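PilY2 protein (Pseudomonas aeruginosa, PDB 3TDQ) probably takes part in the assembly of type 4 fimbriae through a small beta-rich domain of the OB clan. Local coordinates at residues 4-15 against 48-59. Numbering follows the deposited sequence.
With NA (sodium ion), chain D.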
ATOM      1  N   PRO A   4      -1.963   0.675 -21.194  1.00 40.84           N
ATOM      2  CA  PRO A   4      -0.726  -0.097 -21.464  1.00 39.00           C
ATOM      3  C   PRO A   4       0.568   0.602 -20.984  1.00 38.63           C
ATOM      4  O   PRO A   4       1.642   0.006 -21.052  1.00 37.99           O
ATOM      5  CB  PRO A   4      -0.739  -0.268 -22.987  1.00 41.96           C
ATOM      6  CG  PRO A   4      -1.552   0.878 -23.502  1.00 47.08           C
ATOM      7  CD  PRO A   4      -2.530   1.262 -22.432  1.00 42.87           C
ATOM      8  N   GLN A   5       0.466   1.837 -20.462  1.00 31.14           N
ATOM      9  CA  GLN A   5       1.598   2.625 -19.968  1.00 28.36           C
ATOM     10  C   GLN A   5       1.783   2.491 -18.466  1.00 30.39           C
ATOM     11  O   GLN A   5       2.768   2.973 -17.923  1.00 29.03           O
ATOM     12  CB  GLN A   5       1.443   4.105 -20.378  1.00 28.94           C
ATOM     13  CG  GLN A   5       1.421   4.263 -21.905  1.00 32.16           C
ATOM     14  CD  GLN A   5       2.659   3.688 -22.601  1.00 43.80           C
ATOM     15  OE1 GLN A   5       3.777   3.657 -22.051  1.00 36.12           O
ATOM     16  NE2 GLN A   5       2.484   3.198 -23.824  1.00 26.01           N
ATOM     17  N   THR A   6       0.835   1.861 -17.785  1.00 27.66           N
ATOM     18  CA  THR A   6       0.971   1.634 -16.344  1.00 27.03           C
ATOM     19  C   THR A   6       0.992   0.131 -16.105  1.00 30.08           C
ATOM     20  O   THR A   6       0.552  -0.674 -16.940  1.00 29.75           O
ATOM     21  CB  THR A   6      -0.136   2.320 -15.518  1.00 34.58           C
ATOM     22  OG1 THR A   6      -1.382   1.733 -15.883  1.00 34.26           O
ATOM     23  CG2 THR A   6      -0.176   3.846 -15.709  1.00 33.04           C
ATOM     24  N   PHE A   7       1.513  -0.258 -14.963  1.00 26.16           N
ATOM     25  CA  PHE A   7       1.538  -1.677 -14.601  1.00 26.31           C
ATOM     26  C   PHE A   7       1.333  -1.825 -13.093  1.00 31.04           C
ATOM     27  O   PHE A   7       1.576  -0.886 -12.334  1.00 29.96           O
ATOM     28  CB  PHE A   7       2.862  -2.340 -15.056  1.00 26.80           C
ATOM     29  CG  PHE A   7       4.037  -1.912 -14.222  1.00 27.78           C
ATOM     30  CD1 PHE A   7       4.727  -0.729 -14.510  1.00 30.81           C
ATOM     31  CD2 PHE A   7       4.435  -2.672 -13.123  1.00 29.28           C
ATOM     32  CE1 PHE A   7       5.800  -0.327 -13.720  1.00 31.50           C
ATOM     33  CE2 PHE A   7       5.489  -2.269 -12.327  1.00 32.01           C
ATOM     34  CZ  PHE A   7       6.179  -1.105 -12.637  1.00 30.81           C
ATOM     35  N   GLU A   8       0.948  -3.024 -12.666  1.00 28.45           N
ATOM     36  CA  GLU A   8       0.796  -3.364 -11.268  1.00 28.55           C
ATOM     37  C   GLU A   8       1.143  -4.832 -11.090  1.00 32.81           C
ATOM     38  O   GLU A   8       0.830  -5.656 -11.946  1.00 33.44           O
ATOM     39  CB  GLU A   8      -0.631  -3.071 -10.768  1.00 30.71           C
ATOM     40  CG  GLU A   8      -0.849  -3.453  -9.312  1.00 44.36           C
ATOM     41  CD  GLU A   8      -2.159  -2.982  -8.719  1.00 61.61           C
ATOM     42  OE1 GLU A   8      -3.221  -3.179  -9.352  1.00 51.75           O
ATOM     43  OE2 GLU A   8      -2.117  -2.380  -7.625  1.00 52.98           O
ATOM     44  N   GLY A   9       1.765  -5.152  -9.970  1.00 26.63           N
ATOM     45  CA  GLY A   9       2.092  -6.534  -9.643  1.00 25.83           C
ATOM     46  C   GLY A   9       2.270  -6.752  -8.161  1.00 29.36           C
ATOM     47  O   GLY A   9       2.049  -5.844  -7.354  1.00 27.02           O
ATOM     48  N   ALA A  10       2.676  -7.972  -7.800  1.00 27.54           N
ATOM     49  CA  ALA A  10       2.970  -8.369  -6.427  1.00 27.56           C
ATOM     50  C   ALA A  10       4.003  -9.472  -6.434  1.00 31.40           C
ATOM     51  O   ALA A  10       4.053 -10.257  -7.372  1.00 31.29           O
ATOM     52  CB  ALA A  10       1.708  -8.818  -5.702  1.00 28.77           C
ATOM     53  N   GLY A  11       4.866  -9.488  -5.432  1.00 26.48           N
ATOM     54  CA  GLY A  11       5.894 -10.515  -5.346  1.00 25.86           C
ATOM     55  C   GLY A  11       6.763 -10.397  -4.120  1.00 28.27           C
ATOM     56  O   GLY A  11       6.360  -9.810  -3.116  1.00 28.38           O
ATOM     57  N   VAL A  12       7.940 -10.996  -4.196  1.00 25.73           N
ATOM     58  CA  VAL A  12       8.935 -11.028  -3.126  1.00 24.40           C
ATOM     59  C   VAL A  12      10.196 -10.327  -3.621  1.00 27.58           C
ATOM     60  O   VAL A  12      10.671 -10.631  -4.713  1.00 25.93           O
ATOM     61  CB  VAL A  12       9.235 -12.496  -2.660  1.00 27.46           C
ATOM     62  CG1 VAL A  12      10.274 -12.528  -1.539  1.00 26.98           C
ATOM     63  CG2 VAL A  12       7.955 -13.233  -2.225  1.00 26.71           C
ATOM     64  N   VAL A  13      10.749  -9.416  -2.810  1.00 25.33           N
ATOM     65  CA  VAL A  13      12.011  -8.742  -3.127  1.00 24.80           C
ATOM     66  C   VAL A  13      13.156  -9.749  -2.892  1.00 29.71           C
ATOM     67  O   VAL A  13      13.227 -10.361  -1.827  1.00 29.39           O
ATOM     68  CB  VAL A  13      12.211  -7.433  -2.287  1.00 27.75           C
ATOM     69  CG1 VAL A  13      13.568  -6.790  -2.571  1.00 27.08           C
ATOM     70  CG2 VAL A  13      11.082  -6.425  -2.530  1.00 26.83           C
ATOM     71  N   PHE A  14      14.042  -9.921  -3.870  1.00 27.82           N
ATOM     72  CA  PHE A  14      15.197 -10.809  -3.724  1.00 27.39           C
ATOM     73  C   PHE A  14      16.477 -10.002  -3.474  1.00 32.79           C
ATOM     74  O   PHE A  14      17.354 -10.458  -2.744  1.00 33.66           O
ATOM     75  CB  PHE A  14      15.357 -11.707  -4.960  1.00 29.06           C
ATOM     76  CG  PHE A  14      14.415 -12.893  -4.924  1.00 30.52           C
ATOM     77  CD1 PHE A  14      13.065 -12.743  -5.229  1.00 33.13           C
ATOM     78  CD2 PHE A  14      14.879 -14.162  -4.587  1.00 33.22           C
ATOM     79  CE1 PHE A  14      12.192 -13.835  -5.174  1.00 33.70           C
ATOM     80  CE2 PHE A  14      14.008 -15.254  -4.550  1.00 35.54           C
ATOM     81  CZ  PHE A  14      12.668 -15.078  -4.834  1.00 32.72           C
ATOM     82  N   GLU A  15      16.554  -8.791  -4.014  1.00 28.25           N
ATOM     83  CA  GLU A  15      17.702  -7.895  -3.856  1.00 28.02           C
ATOM     84  C   GLU A  15      17.306  -6.467  -4.109  1.00 30.03           C
ATOM     85  O   GLU A  15      16.325  -6.196  -4.805  1.00 27.83           O
ATOM     86  CB  GLU A  15      18.858  -8.259  -4.835  1.00 29.84           C
ATOM     87  CG  GLU A  15      19.848  -9.301  -4.342  1.00 45.97           C
ATOM     88  CD  GLU A  15      20.384  -9.169  -2.922  1.00 72.08           C
ATOM     89  OE1 GLU A  15      20.634  -8.029  -2.459  1.00 57.54           O
ATOM     90  OE2 GLU A  15      20.546 -10.227  -2.269  1.00 66.72           O
ATOM     91  N   LYS A  48      13.619  -4.724   1.533  1.00 28.19           N
ATOM     92  CA  LYS A  48      14.791  -5.550   1.833  1.00 28.35           C
ATOM     93  C   LYS A  48      14.625  -6.902   1.163  1.00 31.85           C
ATOM     94  O   LYS A  48      13.483  -7.284   0.921  1.00 29.83           O
ATOM     95  CB  LYS A  48      14.915  -5.766   3.386  1.00 31.01           C
ATOM     96  CG  LYS A  48      15.022  -4.521   4.268  1.00 46.05           C
ATOM     97  CD  LYS A  48      16.370  -3.825   4.146  1.00 58.96           C
ATOM     98  CE  LYS A  48      16.386  -2.496   4.855  1.00 69.71           C
ATOM     99  NZ  LYS A  48      17.606  -1.719   4.509  1.00 81.74           N
ATOM    100  N   PRO A  49      15.697  -7.711   0.987  1.00 31.24           N
ATOM    101  CA  PRO A  49      15.488  -9.107   0.537  1.00 30.69           C
ATOM    102  C   PRO A  49      14.531  -9.815   1.504  1.00 32.14           C
ATOM    103  O   PRO A  49      14.685  -9.680   2.715  1.00 30.64           O
ATOM    104  CB  PRO A  49      16.897  -9.712   0.604  1.00 32.77           C
ATOM    105  CG  PRO A  49      17.826  -8.521   0.492  1.00 37.49           C
ATOM    106  CD  PRO A  49      17.129  -7.431   1.242  1.00 32.93           C
ATOM    107  N   GLY A  50      13.506 -10.459   0.970  1.00 27.95           N
ATOM    108  CA  GLY A  50      12.486 -11.118   1.776  1.00 27.13           C
ATOM    109  C   GLY A  50      11.211 -10.306   1.931  1.00 30.84           C
ATOM    110  O   GLY A  50      10.204 -10.859   2.376  1.00 30.91           O
ATOM    111  N   SER A  51      11.220  -8.989   1.577  1.00 26.38           N
ATOM    112  CA  SER A  51       9.994  -8.175   1.675  1.00 25.90           C
ATOM    113  C   SER A  51       8.945  -8.695   0.709  1.00 29.30           C
ATOM    114  O   SER A  51       9.261  -8.992  -0.452  1.00 28.12           O
ATOM    115  CB  SER A  51      10.258  -6.694   1.383  1.00 27.52           C
ATOM    116  OG  SER A  51      11.170  -6.107   2.292  1.00 34.85           O
ATOM    117  N   VAL A  52       7.704  -8.823   1.190  1.00 25.12           N
ATOM    118  CA  VAL A  52       6.592  -9.253   0.351  1.00 25.06           C
ATOM    119  C   VAL A  52       5.928  -7.948  -0.073  1.00 27.46           C
ATOM    120  O   VAL A  52       5.613  -7.133   0.794  1.00 25.52           O
ATOM    121  CB  VAL A  52       5.651 -10.249   1.078  1.00 29.34           C
ATOM    122  CG1 VAL A  52       4.359 -10.462   0.291  1.00 28.66           C
ATOM    123  CG2 VAL A  52       6.358 -11.575   1.350  1.00 29.37           C
ATOM    124  N   VAL A  53       5.784  -7.710  -1.385  1.00 23.69           N
ATOM    125  CA  VAL A  53       5.319  -6.386  -1.852  1.00 22.71           C
ATOM    126  C   VAL A  53       4.204  -6.402  -2.882  1.00 27.87           C
ATOM    127  O   VAL A  53       4.066  -7.350  -3.638  1.00 27.31           O
ATOM    128  CB  VAL A  53       6.517  -5.598  -2.452  1.00 24.92           C
ATOM    129  CG1 VAL A  53       7.486  -5.127  -1.359  1.00 23.97           C
ATOM    130  CG2 VAL A  53       7.245  -6.407  -3.556  1.00 24.26           C
ATOM    131  N   SER A  54       3.416  -5.312  -2.898  1.00 26.07           N
ATOM    132  CA  SER A  54       2.424  -4.949  -3.912  1.00 25.13           C
ATOM    133  C   SER A  54       2.969  -3.671  -4.501  1.00 28.83           C
ATOM    134  O   SER A  54       3.471  -2.833  -3.737  1.00 25.99           O
ATOM    135  CB  SER A  54       1.035  -4.755  -3.318  1.00 28.07           C
ATOM    136  OG  SER A  54       0.515  -6.009  -2.920  1.00 35.50           O
ATOM    137  N   TYR A  55       2.968  -3.527  -5.837  1.00 25.54           N
ATOM    138  CA  TYR A  55       3.575  -2.324  -6.418  1.00 24.90           C
ATOM    139  C   TYR A  55       2.893  -1.924  -7.711  1.00 29.12           C
ATOM    140  O   TYR A  55       2.259  -2.750  -8.372  1.00 27.81           O
ATOM    141  CB  TYR A  55       5.101  -2.529  -6.657  1.00 25.38           C
ATOM    142  CG  TYR A  55       5.411  -3.791  -7.430  1.00 28.17           C
ATOM    143  CD1 TYR A  55       5.450  -3.789  -8.822  1.00 29.56           C
ATOM    144  CD2 TYR A  55       5.560  -5.014  -6.777  1.00 29.65           C
ATOM    145  CE1 TYR A  55       5.664  -4.961  -9.543  1.00 30.07           C
ATOM    146  CE2 TYR A  55       5.748  -6.200  -7.491  1.00 30.29           C
ATOM    147  CZ  TYR A  55       5.804  -6.167  -8.872  1.00 34.85           C
ATOM    148  OH  TYR A  55       6.005  -7.325  -9.581  1.00 36.53           O
ATOM    149  N   SER A  56       3.063  -0.661  -8.092  1.00 25.70           N
ATOM    150  CA  SER A  56       2.524  -0.155  -9.349  1.00 26.25           C
ATOM    151  C   SER A  56       3.438   0.923  -9.873  1.00 29.35           C
ATOM    152  O   SER A  56       4.251   1.462  -9.121  1.00 27.90           O
ATOM    153  CB  SER A  56       1.093   0.360  -9.171  1.00 29.37           C
ATOM    154  OG  SER A  56       1.019   1.382  -8.194  1.00 34.18           O
ATOM    155  N   GLY A  57       3.339   1.199 -11.164  1.00 28.19           N
ATOM    156  CA  GLY A  57       4.182   2.210 -11.771  1.00 26.96           C
ATOM    157  C   GLY A  57       3.884   2.465 -13.226  1.00 30.01           C
ATOM    158  O   GLY A  57       2.816   2.103 -13.726  1.00 27.46           O
ATOM    159  N   THR A  58       4.880   3.058 -13.907  1.00 26.85           N
ATOM    160  CA  THR A  58       4.816   3.460 -15.297  1.00 27.37           C
ATOM    161  C   THR A  58       5.842   2.678 -16.082  1.00 28.72           C
ATOM    162  O   THR A  58       6.979   2.489 -15.634  1.00 25.97           O
ATOM    163  CB  THR A  58       5.055   5.010 -15.401  1.00 38.65           C
ATOM    164  OG1 THR A  58       4.023   5.691 -14.692  1.00 37.33           O
ATOM    165  CG2 THR A  58       5.050   5.542 -16.832  1.00 42.14           C
ATOM    166  N   VAL A  59       5.438   2.254 -17.265  1.00 25.35           N
ATOM    167  CA  VAL A  59       6.302   1.551 -18.204  1.00 26.42           C
ATOM    168  C   VAL A  59       7.390   2.542 -18.687  1.00 28.37           C
ATOM    169  O   VAL A  59       7.081   3.689 -19.017  1.00 29.20           O
ATOM    170  CB  VAL A  59       5.472   0.934 -19.371  1.00 30.86           C
ATOM    171  CG1 VAL A  59       6.382   0.274 -20.405  1.00 30.49           C
ATOM    172  CG2 VAL A  59       4.448  -0.084 -18.815  1.00 30.93           C
TER
HETATM  173 NA    NA D 117      -1.813  -0.836 -16.922  1.00 49.97          NA
HETATM  174  O   HOH W   1       5.160   5.054 -20.381  1.00 34.38           O
HETATM  175  O   HOH W   2       6.043 -10.116  -9.268  1.00 46.42           O
HETATM  176  O   HOH W   3      -4.245  -0.165 -16.229  1.00 63.44           O
HETATM  177  O   HOH W   4      -2.043  -2.772 -18.257  1.00 53.87           O
HETATM  178  O   HOH W   5      -2.057  -1.340 -14.232  1.00 51.26           O
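Phe7 lies flat across Gly57, whose N sits over one ring face, while Phe7 CE2 comes to the edge of the Tyr55 ring, 3.8 Å from Tyr55 CD1. CG of Phe7 stands between its own N and carbonyl carbon (chi1 72°), which swings the ring over the neighbouring strand. Tyr55 adopts the same kind of rotamer (chi1 51°) and leans the other way, over Gly9: CA of Gly9 makes a CH-pi contact 4.1 Å from the ring centroid. Each ring thus lies over the backbone of a glycine on the other strand. The Tyr55 hydroxyl donates to a water 2.8 Å from OH, and that water donates to Ala10 O. Farther along the same face, Val13 CG2 meets Val53 CG2 at 4.0 Å.

Paired backbone bonds link strands 6-15 and 52-58 in antiparallel register at Phe7-Gly57, Gly9-Tyr55 and Gly11-Val53. Past Val52, Val13 N still bonds Ser51 O (N-H...O angle 171°), and Val13 O accepts from Gly50 N in the type II turn 48-51. Thr6 binds sodium through O (2.4 Å) and OG1, alongside Asp3 O and three waters. On the opposite face, the Glu8 carboxylate is hydrogen-bonded to the Tyr70 hydroxyl and the backbone N of Lys73 and Gln74 of the second subunit, and Ser56 OG to Lys73 NZ of that subunit. The strand pair thus buries Val13, Val53 and Tyr55 against strands 22-25 and 65-71, with Phe7 at the margin, while Glu8, Ser54 and Ser56 meet the second subunit.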